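Local coordinates for poly-beta-1,6-N-acetyl-D-glucosamine export protein (Escherichia coli, PDB 4Y25), which exports the biofilm adhesin poly-beta-1,6-N-acetyl-D-glucosamine across the outer membrane, the part here being its C-terminal beta-barrel domain, at residues A[5-9]-A[37-41]; A[190-195]-A[206-212]; A[223-229]-A[259-264]; A[235-239]-A[250-254]. One frame throughout, in Å; residues are numbered along the deposited sequence.

Contact 1 (A[5-9]-A[37-41])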
loop_
_atom_site.group_PDB
_atom_site.type_symbol
_atom_site.label_atom_id
_atom_site.label_comp_id
_atom_site.label_asym_id
_atom_site.label_seq_id
_atom_site.Cartn_x
_atom_site.Cartn_y
_atom_site.Cartn_z
ATOM N N HIS A 5 -25.376 9.790 3.353
ATOM C CA HIS A 5 -24.225 9.101 2.774
ATOM C C HIS A 5 -22.870 9.565 3.316
ATOM O O HIS A 5 -21.838 8.989 2.975
ATOM C CB HIS A 5 -24.254 9.234 1.246
ATOM C CG HIS A 5 -24.453 10.635 0.756
ATOM N ND1 HIS A 5 -25.701 11.198 0.596
ATOM C CD2 HIS A 5 -23.564 11.577 0.359
ATOM C CE1 HIS A 5 -25.572 12.431 0.141
ATOM N NE2 HIS A 5 -24.285 12.686 -0.013
ATOM N N ASN A 6 -22.867 10.603 4.149
ATOM C CA ASN A 6 -21.650 11.004 4.853
ATOM C C ASN A 6 -21.795 10.833 6.362
ATOM O O ASN A 6 -22.185 11.756 7.077
ATOM C CB ASN A 6 -21.268 12.449 4.517
ATOM C CG ASN A 6 -21.247 12.719 3.024
ATOM O OD1 ASN A 6 -21.282 11.794 2.214
ATOM N ND2 ASN A 6 -21.157 13.990 2.654
ATOM N N LEU A 7 -21.472 9.632 6.834
ATOM C CA LEU A 7 -21.624 9.276 8.238
ATOM C C LEU A 7 -20.270 8.932 8.846
ATOM O O LEU A 7 -19.225 9.291 8.303
ATOM C CB LEU A 7 -22.581 8.088 8.403
ATOM C CG LEU A 7 -23.993 8.115 7.806
ATOM C CD1 LEU A 7 -23.987 7.813 6.314
ATOM C CD2 LEU A 7 -24.880 7.123 8.537
ATOM N N ALA A 8 -20.295 8.231 9.973
ATOM C CA ALA A 8 -19.076 7.698 10.564
ATOM C C ALA A 8 -18.608 6.498 9.745
ATOM O O ALA A 8 -19.424 5.771 9.182
ATOM C CB ALA A 8 -19.306 7.307 12.015
ATOM N N GLU A 9 -17.298 6.292 9.676
ATOM C CA GLU A 9 -16.752 5.232 8.837
ATOM C C GLU A 9 -15.774 4.332 9.588
ATOM O O GLU A 9 -14.841 4.810 10.231
ATOM C CB GLU A 9 -16.066 5.839 7.608
ATOM C CG GLU A 9 -15.328 4.836 6.739
ATOM C CD GLU A 9 -14.805 5.454 5.455
ATOM O OE1 GLU A 9 -13.659 5.144 5.065
ATOM O OE2 GLU A 9 -15.543 6.247 4.833
ATOM N N TYR A 37 -13.446 6.496 11.601
ATOM C CA TYR A 37 -13.599 7.924 11.361
ATOM C C TYR A 37 -14.881 8.446 11.995
ATOM O O TYR A 37 -15.911 7.770 11.979
ATOM C CB TYR A 37 -13.605 8.223 9.861
ATOM C CG TYR A 37 -12.274 8.022 9.178
ATOM C CD1 TYR A 37 -11.862 6.759 8.775
ATOM C CD2 TYR A 37 -11.430 9.097 8.924
ATOM C CE1 TYR A 37 -10.647 6.569 8.146
ATOM C CE2 TYR A 37 -10.213 8.917 8.296
ATOM C CZ TYR A 37 -9.826 7.650 7.908
ATOM O OH TYR A 37 -8.616 7.461 7.280
ATOM N N SER A 38 -14.810 9.649 12.556
ATOM C CA SER A 38 -15.991 10.330 13.073
ATOM C C SER A 38 -16.837 10.823 11.899
ATOM O O SER A 38 -16.377 10.802 10.756
ATOM C CB SER A 38 -15.583 11.499 13.978
ATOM O OG SER A 38 -14.954 12.532 13.238
ATOM N N PRO A 39 -18.084 11.253 12.164
ATOM C CA PRO A 39 -18.839 11.903 11.088
ATOM C C PRO A 39 -18.169 13.211 10.681
ATOM O O PRO A 39 -17.262 13.655 11.387
ATOM C CB PRO A 39 -20.212 12.158 11.722
ATOM C CG PRO A 39 -20.305 11.184 12.840
ATOM C CD PRO A 39 -18.911 11.046 13.366
ATOM N N PRO A 40 -18.588 13.811 9.554
ATOM C CA PRO A 40 -18.050 15.141 9.259
ATOM C C PRO A 40 -18.354 16.092 10.411
ATOM O O PRO A 40 -19.456 16.635 10.475
ATOM C CB PRO A 40 -18.782 15.548 7.973
ATOM C CG PRO A 40 -19.974 14.646 7.898
ATOM C CD PRO A 40 -19.541 13.360 8.527
ATOM N N LEU A 41 -17.386 16.244 11.316
ATOM C CA LEU A 41 -17.529 17.055 12.525
ATOM C C LEU A 41 -18.102 18.421 12.170
ATOM O O LEU A 41 -19.061 18.891 12.783
ATOM C CB LEU A 41 -16.179 17.189 13.232
ATOM C CG LEU A 41 -16.147 16.843 14.722
ATOM C CD1 LEU A 41 -17.118 15.715 15.039
ATOM C CD2 LEU A 41 -14.736 16.457 15.137
#
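The ring of Tyr37 has Glu9 O at its edge, near the ring plane and 3.8 Å from Tyr37 CD1. The ring of Phe48, in strand 45-55, also meets it, with the planes at about 45°. The contact lies where the first two strands of the outer membrane beta barrel come together. Glu9 belongs to strand 8-20 and Tyr37 belongs to strand 30-37. The two residues form an antiparallel hydrogen-bonded pair. Tyr37 N donates to Glu9 O at 2.6 Å. Glu9 N donates to Tyr37 O at 3.1 Å.

Both side chains leave the same face of the sheet, with Glu9 CB 4.1 Å from Tyr37 CB. The Tyr37 ring is set beside its own backbone N, with chi1 at -70°, and this brings its edge to the Glu9 carbonyl. The Glu9 chain is extended instead. Its OE2 forms a salt bridge with Arg296 of the last strand, and the backbone of Ala8 bonds to Phe297. The same short segment thus also takes part in closing the barrel.

Past this pair, Pro39 and Pro40 have no N-H to offer and meet strand 8-20 and its lead-in by packing. Ala8 CB sits 4.0 Å from Pro39 CD. Ser38 OG turns to the backbone N of Gly47. At the far end, Pro40 CD rests 3.4 Å from Asn6 O.

Contact 2 (A[190-195]-A[206-212]); sequences SLYYEQ and PIKTFDI
Tyr192 and Asp211 point the same way, side by side, on the more enclosed face of this antiparallel strand pair. Asp211 OD2 lies at the edge of the Tyr192 ring, 3.9 Å from CD2, with ring and carboxylate planes 37° apart. Glu194 and Thr209 share this face. The extended Glu194 chain carries OE2 to 3.7 Å from Pro206 CG. Residues from outside the pair pack this face too. The Glu194 carboxylate is held by Arg166 and Asn196. Asp211 is bound by Arg277 and Ser241, and Tyr192 OH by Glu168.

Backbone bonds tie the strands at Tyr192-Asp211 and Glu194-Thr209, with Thr209 N to Glu194 O at 2.9 Å.

The other face is more exposed, though its apolar groups still touch. Leu191 CD2 meets Ile212 CG1 at 3.6 Å. Tyr193 CG stands anti to the backbone N (chi1 179°), and the ring leans toward the neighbouring strand. Phe210 CD1 lies at its edge, 4.2 Å from Tyr193 CD1. The phenol reaches the aliphatic part of Lys208, with OH 3.5 Å from CE.

The acids and hydroxyls of the Tyr192 face, with the arginines that bind them, are consistent with a polar wall lining the barrel interior. The aliphatic and aromatic groups of the Leu191 face are consistent with an outer surface near lipid, with Lys208 and Gln195 toward its polar border.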
loop_
_atom_site.group_PDB
_atom_site.type_symbol
_atom_site.label_atom_id
_atom_site.label_comp_id
_atom_site.label_asym_id
_atom_site.label_seq_id
_atom_site.Cartn_x
_atom_site.Cartn_y
_atom_site.Cartn_z
ATOM N N SER A 190 4.641 -1.537 -14.503
ATOM C CA SER A 190 5.265 -0.916 -13.341
ATOM C C SER A 190 6.788 -0.933 -13.417
ATOM O O SER A 190 7.392 -1.914 -13.855
ATOM C CB SER A 190 4.801 -1.609 -12.058
ATOM O OG SER A 190 5.181 -0.863 -10.914
ATOM N N LEU A 191 7.397 0.169 -12.994
ATOM C CA LEU A 191 8.844 0.250 -12.844
ATOM C C LEU A 191 9.186 0.612 -11.404
ATOM O O LEU A 191 8.437 1.332 -10.743
ATOM C CB LEU A 191 9.441 1.276 -13.807
ATOM C CG LEU A 191 9.175 1.067 -15.297
ATOM C CD1 LEU A 191 9.917 2.104 -16.119
ATOM C CD2 LEU A 191 9.573 -0.333 -15.715
ATOM N N TYR A 192 10.316 0.113 -10.916
ATOM C CA TYR A 192 10.706 0.355 -9.534
ATOM C C TYR A 192 12.221 0.404 -9.376
ATOM O O TYR A 192 12.947 -0.382 -9.984
ATOM C CB TYR A 192 10.114 -0.720 -8.622
ATOM C CG TYR A 192 10.533 -0.611 -7.173
ATOM C CD1 TYR A 192 10.039 0.403 -6.358
ATOM C CD2 TYR A 192 11.412 -1.531 -6.615
ATOM C CE1 TYR A 192 10.419 0.502 -5.030
ATOM C CE2 TYR A 192 11.795 -1.442 -5.289
ATOM C CZ TYR A 192 11.297 -0.425 -4.502
ATOM O OH TYR A 192 11.682 -0.340 -3.184
ATOM N N TYR A 193 12.683 1.339 -8.552
ATOM C CA TYR A 193 14.105 1.516 -8.285
ATOM C C TYR A 193 14.334 1.696 -6.788
ATOM O O TYR A 193 13.632 2.467 -6.136
ATOM C CB TYR A 193 14.647 2.716 -9.067
ATOM C CG TYR A 193 16.117 3.013 -8.850
ATOM C CD1 TYR A 193 17.100 2.257 -9.477
ATOM C CD2 TYR A 193 16.520 4.062 -8.036
ATOM C CE1 TYR A 193 18.444 2.532 -9.287
ATOM C CE2 TYR A 193 17.859 4.345 -7.839
ATOM C CZ TYR A 193 18.817 3.579 -8.466
ATOM O OH TYR A 193 20.150 3.862 -8.269
ATOM N N GLU A 194 15.308 0.972 -6.245
ATOM C CA GLU A 194 15.646 1.077 -4.830
ATOM C C GLU A 194 17.156 1.059 -4.622
ATOM O O GLU A 194 17.856 0.194 -5.148
ATOM C CB GLU A 194 14.999 -0.058 -4.029
ATOM C CG GLU A 194 15.399 -0.080 -2.556
ATOM C CD GLU A 194 14.884 -1.305 -1.819
ATOM O OE1 GLU A 194 14.101 -2.078 -2.413
ATOM O OE2 GLU A 194 15.267 -1.498 -0.644
ATOM N N GLN A 195 17.652 2.023 -3.852
ATOM C CA GLN A 195 19.075 2.100 -3.546
ATOM C C GLN A 195 19.297 2.298 -2.049
ATOM O O GLN A 195 18.635 3.119 -1.416
ATOM C CB GLN A 195 19.733 3.229 -4.344
ATOM C CG GLN A 195 21.080 3.690 -3.806
ATOM C CD GLN A 195 21.022 5.085 -3.215
ATOM O OE1 GLN A 195 20.068 5.828 -3.446
ATOM N NE2 GLN A 195 22.043 5.448 -2.446
ATOM N N PRO A 206 19.001 -4.455 -0.133
ATOM C CA PRO A 206 19.652 -4.518 -1.446
ATOM C C PRO A 206 20.242 -3.170 -1.849
ATOM O O PRO A 206 19.588 -2.139 -1.693
ATOM C CB PRO A 206 18.513 -4.927 -2.383
ATOM C CG PRO A 206 17.279 -4.443 -1.700
ATOM C CD PRO A 206 17.541 -4.631 -0.236
ATOM N N ILE A 207 21.468 -3.189 -2.360
ATOM C CA ILE A 207 22.205 -1.964 -2.649
ATOM C C ILE A 207 21.617 -1.190 -3.825
ATOM O O ILE A 207 21.461 0.029 -3.759
ATOM C CB ILE A 207 23.681 -2.270 -2.943
ATOM C CG1 ILE A 207 24.369 -2.786 -1.680
ATOM C CG2 ILE A 207 24.397 -1.030 -3.450
ATOM C CD1 ILE A 207 25.501 -3.750 -1.962
ATOM N N LYS A 208 21.297 -1.899 -4.902
ATOM C CA LYS A 208 20.722 -1.263 -6.082
ATOM C C LYS A 208 19.871 -2.252 -6.872
ATOM O O LYS A 208 20.392 -3.145 -7.539
ATOM C CB LYS A 208 21.826 -0.677 -6.966
ATOM C CG LYS A 208 21.320 0.237 -8.068
ATOM C CD LYS A 208 22.451 1.052 -8.678
ATOM C CE LYS A 208 23.061 2.000 -7.656
ATOM N NZ LYS A 208 24.128 2.853 -8.248
ATOM N N THR A 209 18.555 -2.084 -6.783
ATOM C CA THR A 209 17.614 -2.980 -7.441
ATOM C C THR A 209 16.773 -2.224 -8.466
ATOM O O THR A 209 16.392 -1.074 -8.243
ATOM C CB THR A 209 16.684 -3.661 -6.417
ATOM O OG1 THR A 209 17.468 -4.200 -5.346
ATOM C CG2 THR A 209 15.883 -4.781 -7.067
ATOM N N PHE A 210 16.493 -2.869 -9.592
ATOM C CA PHE A 210 15.645 -2.276 -10.617
ATOM C C PHE A 210 14.766 -3.342 -11.259
ATOM O O PHE A 210 15.256 -4.391 -11.682
ATOM C CB PHE A 210 16.494 -1.567 -11.673
ATOM C CG PHE A 210 15.690 -0.930 -12.767
ATOM C CD1 PHE A 210 14.960 0.220 -12.526
ATOM C CD2 PHE A 210 15.670 -1.476 -14.038
ATOM C CE1 PHE A 210 14.219 0.811 -13.531
ATOM C CE2 PHE A 210 14.933 -0.890 -15.047
ATOM C CZ PHE A 210 14.207 0.255 -14.793
ATOM N N ASP A 211 13.464 -3.075 -11.312
ATOM C CA ASP A 211 12.509 -4.041 -11.844
ATOM C C ASP A 211 11.660 -3.456 -12.965
ATOM O O ASP A 211 11.237 -2.303 -12.906
ATOM C CB ASP A 211 11.588 -4.561 -10.736
ATOM C CG ASP A 211 12.346 -5.036 -9.512
ATOM O OD1 ASP A 211 13.495 -5.496 -9.656
ATOM O OD2 ASP A 211 11.785 -4.955 -8.399
ATOM N N ILE A 212 11.416 -4.266 -13.987
ATOM C CA ILE A 212 10.449 -3.930 -15.019
ATOM C C ILE A 212 9.397 -5.029 -15.065
ATOM O O ILE A 212 9.688 -6.151 -15.475
ATOM C CB ILE A 212 11.102 -3.781 -16.402
ATOM C CG1 ILE A 212 12.186 -2.703 -16.371
ATOM C CG2 ILE A 212 10.052 -3.455 -17.449
ATOM C CD1 ILE A 212 12.916 -2.527 -17.689
#

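Contact 3 (A[223-229]-A[259-264])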
loop_
_atom_site.group_PDB
_atom_site.type_symbol
_atom_site.label_atom_id
_atom_site.label_comp_id
_atom_site.label_asym_id
_atom_site.label_seq_id
_atom_site.Cartn_x
_atom_site.Cartn_y
_atom_site.Cartn_z
ATOM N N TRP A 223 -22.359 -9.991 -10.614
ATOM C CA TRP A 223 -23.756 -9.620 -10.435
ATOM C C TRP A 223 -23.889 -8.166 -10.008
ATOM O O TRP A 223 -23.022 -7.627 -9.317
ATOM C CB TRP A 223 -24.422 -10.529 -9.403
ATOM C CG TRP A 223 -25.755 -10.038 -8.934
ATOM C CD1 TRP A 223 -26.964 -10.279 -9.509
ATOM C CD2 TRP A 223 -26.012 -9.218 -7.789
ATOM N NE1 TRP A 223 -27.963 -9.665 -8.793
ATOM C CE2 TRP A 223 -27.403 -9.005 -7.732
ATOM C CE3 TRP A 223 -25.201 -8.639 -6.809
ATOM C CZ2 TRP A 223 -28.001 -8.244 -6.729
ATOM C CZ3 TRP A 223 -25.797 -7.885 -5.813
ATOM C CH2 TRP A 223 -27.183 -7.692 -5.783
ATOM N N ARG A 224 -24.980 -7.534 -10.425
ATOM C CA ARG A 224 -25.261 -6.164 -10.030
ATOM C C ARG A 224 -26.747 -5.864 -10.123
ATOM O O ARG A 224 -27.429 -6.291 -11.053
ATOM C CB ARG A 224 -24.479 -5.172 -10.895
ATOM C CG ARG A 224 -24.692 -3.713 -10.509
ATOM C CD ARG A 224 -23.853 -2.773 -11.362
ATOM N NE ARG A 224 -24.265 -2.785 -12.762
ATOM C CZ ARG A 224 -25.249 -2.041 -13.258
ATOM N NH1 ARG A 224 -25.929 -1.221 -12.468
ATOM N NH2 ARG A 224 -25.554 -2.117 -14.547
ATOM N N SER A 225 -27.244 -5.140 -9.133
ATOM C CA SER A 225 -28.564 -4.550 -9.215
ATOM C C SER A 225 -28.456 -3.120 -8.746
ATOM O O SER A 225 -28.325 -2.869 -7.552
ATOM C CB SER A 225 -29.586 -5.321 -8.377
ATOM O OG SER A 225 -29.597 -6.694 -8.721
ATOM N N TYR A 226 -28.468 -2.192 -9.693
ATOM C CA TYR A 226 -28.528 -0.783 -9.354
ATOM C C TYR A 226 -27.272 -0.323 -8.576
ATOM O O TYR A 226 -26.178 -0.316 -9.140
ATOM C CB TYR A 226 -29.818 -0.507 -8.576
ATOM C CG TYR A 226 -31.023 -0.149 -9.426
ATOM C CD1 TYR A 226 -31.199 -0.677 -10.700
ATOM C CD2 TYR A 226 -31.970 0.750 -8.955
ATOM C CE1 TYR A 226 -32.305 -0.325 -11.472
ATOM C CE2 TYR A 226 -33.066 1.105 -9.712
ATOM C CZ TYR A 226 -33.232 0.569 -10.966
ATOM O OH TYR A 226 -34.333 0.937 -11.706
ATOM N N GLU A 227 -27.405 0.047 -7.299
ATOM C CA GLU A 227 -26.251 0.604 -6.561
ATOM C C GLU A 227 -25.425 -0.369 -5.699
ATOM O O GLU A 227 -24.566 0.073 -4.931
ATOM C CB GLU A 227 -26.683 1.766 -5.649
ATOM C CG GLU A 227 -27.200 3.026 -6.354
ATOM C CD GLU A 227 -28.529 2.866 -7.069
ATOM O OE1 GLU A 227 -29.122 1.783 -7.014
ATOM O OE2 GLU A 227 -28.989 3.839 -7.698
ATOM N N ASN A 228 -25.671 -1.671 -5.804
ATOM C CA ASN A 228 -24.829 -2.649 -5.109
ATOM C C ASN A 228 -24.429 -3.802 -6.029
ATOM O O ASN A 228 -25.233 -4.268 -6.833
ATOM C CB ASN A 228 -25.526 -3.176 -3.849
ATOM C CG ASN A 228 -27.019 -3.293 -4.011
ATOM O OD1 ASN A 228 -27.517 -3.509 -5.111
ATOM N ND2 ASN A 228 -27.747 -3.145 -2.911
ATOM N N SER A 229 -23.182 -4.257 -5.908
ATOM C CA SER A 229 -22.612 -5.173 -6.895
ATOM C C SER A 229 -21.613 -6.181 -6.329
ATOM O O SER A 229 -21.295 -6.171 -5.137
ATOM C CB SER A 229 -21.931 -4.368 -8.004
ATOM O OG SER A 229 -20.969 -3.481 -7.461
ATOM N N ARG A 259 -14.802 -8.388 -4.943
ATOM C CA ARG A 259 -15.298 -7.179 -4.298
ATOM C C ARG A 259 -16.808 -7.231 -4.100
ATOM O O ARG A 259 -17.541 -7.706 -4.968
ATOM C CB ARG A 259 -14.928 -5.944 -5.120
ATOM C CG ARG A 259 -13.519 -5.434 -4.899
ATOM C CD ARG A 259 -13.468 -4.529 -3.683
ATOM N NE ARG A 259 -12.104 -4.325 -3.211
ATOM C CZ ARG A 259 -11.795 -3.709 -2.076
ATOM N NH1 ARG A 259 -12.755 -3.234 -1.293
ATOM N NH2 ARG A 259 -10.526 -3.568 -1.724
ATOM N N ILE A 260 -17.262 -6.742 -2.950
ATOM C CA ILE A 260 -18.687 -6.585 -2.677
ATOM C C ILE A 260 -18.978 -5.143 -2.281
ATOM O O ILE A 260 -18.326 -4.589 -1.395
ATOM C CB ILE A 260 -19.169 -7.531 -1.557
ATOM C CG1 ILE A 260 -19.444 -8.927 -2.115
ATOM C CG2 ILE A 260 -20.441 -6.997 -0.912
ATOM C CD1 ILE A 260 -20.727 -9.020 -2.907
ATOM N N SER A 261 -19.943 -4.531 -2.956
ATOM C CA SER A 261 -20.406 -3.202 -2.586
ATOM C C SER A 261 -21.892 -3.282 -2.278
ATOM O O SER A 261 -22.652 -3.830 -3.071
ATOM C CB SER A 261 -20.135 -2.195 -3.705
ATOM O OG SER A 261 -20.663 -0.923 -3.378
ATOM N N TRP A 262 -22.307 -2.756 -1.127
ATOM C CA TRP A 262 -23.702 -2.879 -0.712
ATOM C C TRP A 262 -24.282 -1.597 -0.118
ATOM O O TRP A 262 -23.912 -1.191 0.984
ATOM C CB TRP A 262 -23.855 -4.014 0.298
ATOM C CG TRP A 262 -25.241 -4.565 0.327
ATOM C CD1 TRP A 262 -26.244 -4.225 1.189
ATOM C CD2 TRP A 262 -25.787 -5.546 -0.561
ATOM N NE1 TRP A 262 -27.380 -4.941 0.895
ATOM C CE2 TRP A 262 -27.125 -5.759 -0.175
ATOM C CE3 TRP A 262 -25.273 -6.270 -1.642
ATOM C CZ2 TRP A 262 -27.955 -6.664 -0.833
ATOM C CZ3 TRP A 262 -26.098 -7.167 -2.293
ATOM C CH2 TRP A 262 -27.424 -7.357 -1.887
ATOM N N ASN A 263 -25.198 -0.980 -0.863
ATOM C CA ASN A 263 -25.931 0.211 -0.426
ATOM C C ASN A 263 -25.048 1.394 -0.039
ATOM O O ASN A 263 -25.467 2.246 0.745
ATOM C CB ASN A 263 -26.843 -0.135 0.753
ATOM C CG ASN A 263 -27.952 -1.095 0.371
ATOM O OD1 ASN A 263 -28.359 -1.161 -0.789
ATOM N ND2 ASN A 263 -28.449 -1.842 1.349
ATOM N N ASP A 264 -23.837 1.440 -0.590
ATOM C CA ASP A 264 -22.864 2.490 -0.282
ATOM C C ASP A 264 -22.565 2.559 1.217
ATOM O O ASP A 264 -22.123 3.586 1.728
ATOM C CB ASP A 264 -23.359 3.847 -0.789
ATOM C CG ASP A 264 -23.975 3.764 -2.174
ATOM O OD1 ASP A 264 -23.584 2.864 -2.947
ATOM O OD2 ASP A 264 -24.849 4.598 -2.490
#
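Asn228 can be followed outward over Trp262. Its CB lies 3.0 Å from Ser261 O, 3.6 Å from Trp262 CA and 3.8 Å from Trp262 CE3. Its CG comes next, near the same CE3. At the tip, ND2 lies over one face of the indole, 3.8 Å above the ring plane and above its centre. The amide and ring planes are 33° apart. ND2 is also 3.0 Å from Asn263 OD1, whose side chain runs beside it in the same direction. The other end of the amide, OD1, lies toward Ser225 O without a bond, since both are acceptors. With chi1 at 35°, Asn228 CG lies between its own backbone N and carbonyl carbon, and the amide is turned over the indole.

Trp262 has a second aromatic neighbour in Trp223. The two indoles meet rim to rim, and neither lies over the face of the other. Trp223 CZ3 touches Trp262 CZ3 at 3.6 Å, and the six-membered rings are tilted by 24°. Both residues sit on the protein surface.

The backbone bonds lie next to this cluster. Ser229 and Ser261 form an antiparallel hydrogen-bonded pair, with Ser229 N to Ser261 O at 2.9 Å and Ser261 N to Ser229 O at 3.0 Å. Ser225 to Asn228 make a type II' turn that links strand 208-225 to strand 228-243.

Short turns between long antiparallel strands, with surface tryptophans beside them, fit the end of an outer membrane barrel. The two indoles are consistent with part of the aromatic girdle that such barrels carry near the membrane interface.

Contact 4 (A[235-239]-A[250-254]); sequences SAGVG and VVTQL
Gln253 and Gly237 face each other as an antiparallel hydrogen-bonded pair, and the glutamine chain lies against the glycine backbone. Gln253 CG is 3.7 Å from Gly237 CA. Its chi1 of 56° places CG between the backbone N and the carbonyl carbon. The rest of the chain is extended from there. Gly237 has no side chain, so the glutamine stem can pack directly on the main chain. Val251 CB sits against the carbonyl group of Gly239, 3.8 Å from Gly239 C. Val251 and Gln253 both touch Val213 of strand 208-225 on this face, and Val251 also touches Arg277.

Ala236, Val238, Thr252 and Leu254 project from the other face. Leu254 CG is anti to its carbonyl carbon (chi1 -67°), and the branch CD2 bends toward the partner strand to reach Ala236 CB at 3.6 Å. Val238 and Thr252 stand opposite each other but meet only loosely, with Val238 CG2 4.4 Å from Thr252 OG1. Val238 CG1 has an apolar neighbour in Val250 CG2, at 4.3 Å.

The main chains hold the two segments together. Gly237 and Gln253 exchange two hydrogen bonds, with Gly237 N to Gln253 O at 2.8 Å. Gly239 N also donates to Val251 O; the return bond is modelled very short and its length is doubtful. Between these pairs Val238 CA makes a CA-H...O contact with Val251 O. The strand directions are 178° apart.

This is the regular ladder of a beta hairpin, strands 228-243 and 247-262, within the up-and-down meander of an outer membrane beta barrel.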
loop_
_atom_site.group_PDB
_atom_site.type_symbol
_atom_site.label_atom_id
_atom_site.label_comp_id
_atom_site.label_asym_id
_atom_site.label_seq_id
_atom_site.Cartn_x
_atom_site.Cartn_y
_atom_site.Cartn_z
ATOM N N SER A 235 -5.510 -10.649 -11.853
ATOM C CA SER A 235 -4.350 -9.878 -12.282
ATOM C C SER A 235 -3.140 -10.787 -12.459
ATOM O O SER A 235 -2.959 -11.747 -11.708
ATOM C CB SER A 235 -4.030 -8.768 -11.277
ATOM O OG SER A 235 -3.687 -9.310 -10.013
ATOM N N ALA A 236 -2.319 -10.479 -13.457
ATOM C CA ALA A 236 -1.140 -11.283 -13.758
ATOM C C ALA A 236 -0.014 -10.422 -14.316
ATOM O O ALA A 236 -0.252 -9.470 -15.063
ATOM C CB ALA A 236 -1.491 -12.392 -14.735
ATOM N N GLY A 237 1.217 -10.765 -13.950
ATOM C CA GLY A 237 2.374 -10.016 -14.395
ATOM C C GLY A 237 3.604 -10.884 -14.568
ATOM O O GLY A 237 3.871 -11.774 -13.759
ATOM N N VAL A 238 4.341 -10.629 -15.644
ATOM C CA VAL A 238 5.618 -11.288 -15.888
ATOM C C VAL A 238 6.663 -10.235 -16.224
ATOM O O VAL A 238 6.491 -9.465 -17.169
ATOM C CB VAL A 238 5.536 -12.312 -17.038
ATOM C CG1 VAL A 238 6.895 -12.952 -17.268
ATOM C CG2 VAL A 238 4.487 -13.376 -16.742
ATOM N N GLY A 239 7.741 -10.196 -15.448
ATOM C CA GLY A 239 8.773 -9.194 -15.644
ATOM C C GLY A 239 10.159 -9.664 -15.251
ATOM O O GLY A 239 10.381 -10.850 -15.014
ATOM N N VAL A 250 13.810 -13.614 -13.449
ATOM C CA VAL A 250 12.447 -13.311 -13.869
ATOM C C VAL A 250 11.526 -12.998 -12.683
ATOM O O VAL A 250 11.694 -13.533 -11.586
ATOM C CB VAL A 250 11.868 -14.488 -14.700
ATOM C CG1 VAL A 250 11.809 -15.758 -13.865
ATOM C CG2 VAL A 250 10.499 -14.145 -15.276
ATOM N N VAL A 251 10.567 -12.105 -12.910
ATOM C CA VAL A 251 9.539 -11.806 -11.923
ATOM C C VAL A 251 8.177 -12.246 -12.439
ATOM O O VAL A 251 7.785 -11.907 -13.555
ATOM C CB VAL A 251 9.489 -10.303 -11.584
ATOM C CG1 VAL A 251 8.272 -9.983 -10.720
ATOM C CG2 VAL A 251 10.758 -9.883 -10.887
ATOM N N THR A 252 7.459 -13.009 -11.628
ATOM C CA THR A 252 6.111 -13.421 -11.987
ATOM C C THR A 252 5.162 -13.147 -10.826
ATOM O O THR A 252 5.521 -13.318 -9.660
ATOM C CB THR A 252 6.060 -14.911 -12.380
ATOM O OG1 THR A 252 4.718 -15.270 -12.730
ATOM C CG2 THR A 252 6.527 -15.785 -11.231
ATOM N N GLN A 253 3.953 -12.698 -11.141
ATOM C CA GLN A 253 2.986 -12.392 -10.096
ATOM C C GLN A 253 1.554 -12.662 -10.538
ATOM O O GLN A 253 1.172 -12.384 -11.677
ATOM C CB GLN A 253 3.140 -10.939 -9.641
ATOM C CG GLN A 253 3.024 -9.916 -10.752
ATOM C CD GLN A 253 3.503 -8.544 -10.323
ATOM O OE1 GLN A 253 4.242 -8.411 -9.346
ATOM N NE2 GLN A 253 3.086 -7.516 -11.054
ATOM N N LEU A 254 0.772 -13.219 -9.619
ATOM C CA LEU A 254 -0.625 -13.542 -9.872
ATOM C C LEU A 254 -1.486 -13.099 -8.704
ATOM O O LEU A 254 -1.064 -13.164 -7.550
ATOM C CB LEU A 254 -0.809 -15.042 -10.108
ATOM C CG LEU A 254 -0.204 -15.649 -11.374
ATOM C CD1 LEU A 254 -0.121 -17.162 -11.239
ATOM C CD2 LEU A 254 -1.023 -15.263 -12.593
#

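In the fold
All four contacts belong to one closed antiparallel barrel. Contacts 3 and 4 hold the same hairpin, strands 228-243 and 247-262, with centres about 30 Å apart; contact 4 is nested inside the loop that contact 3 closes. Contact 2 lies on the neighbouring strand pair, its nearest atoms about 3 Å from contact 4. Contact 1 is on the opposite side of the chain's centre from both, but only about 6 Å from contact 3 between nearest atoms. Contacts 1 and 2 are partly buried, with charged groups bound on one face. Contacts 3 and 4 are surface contacts, one built on indoles beside a turn, the other mainly on backbone bonds.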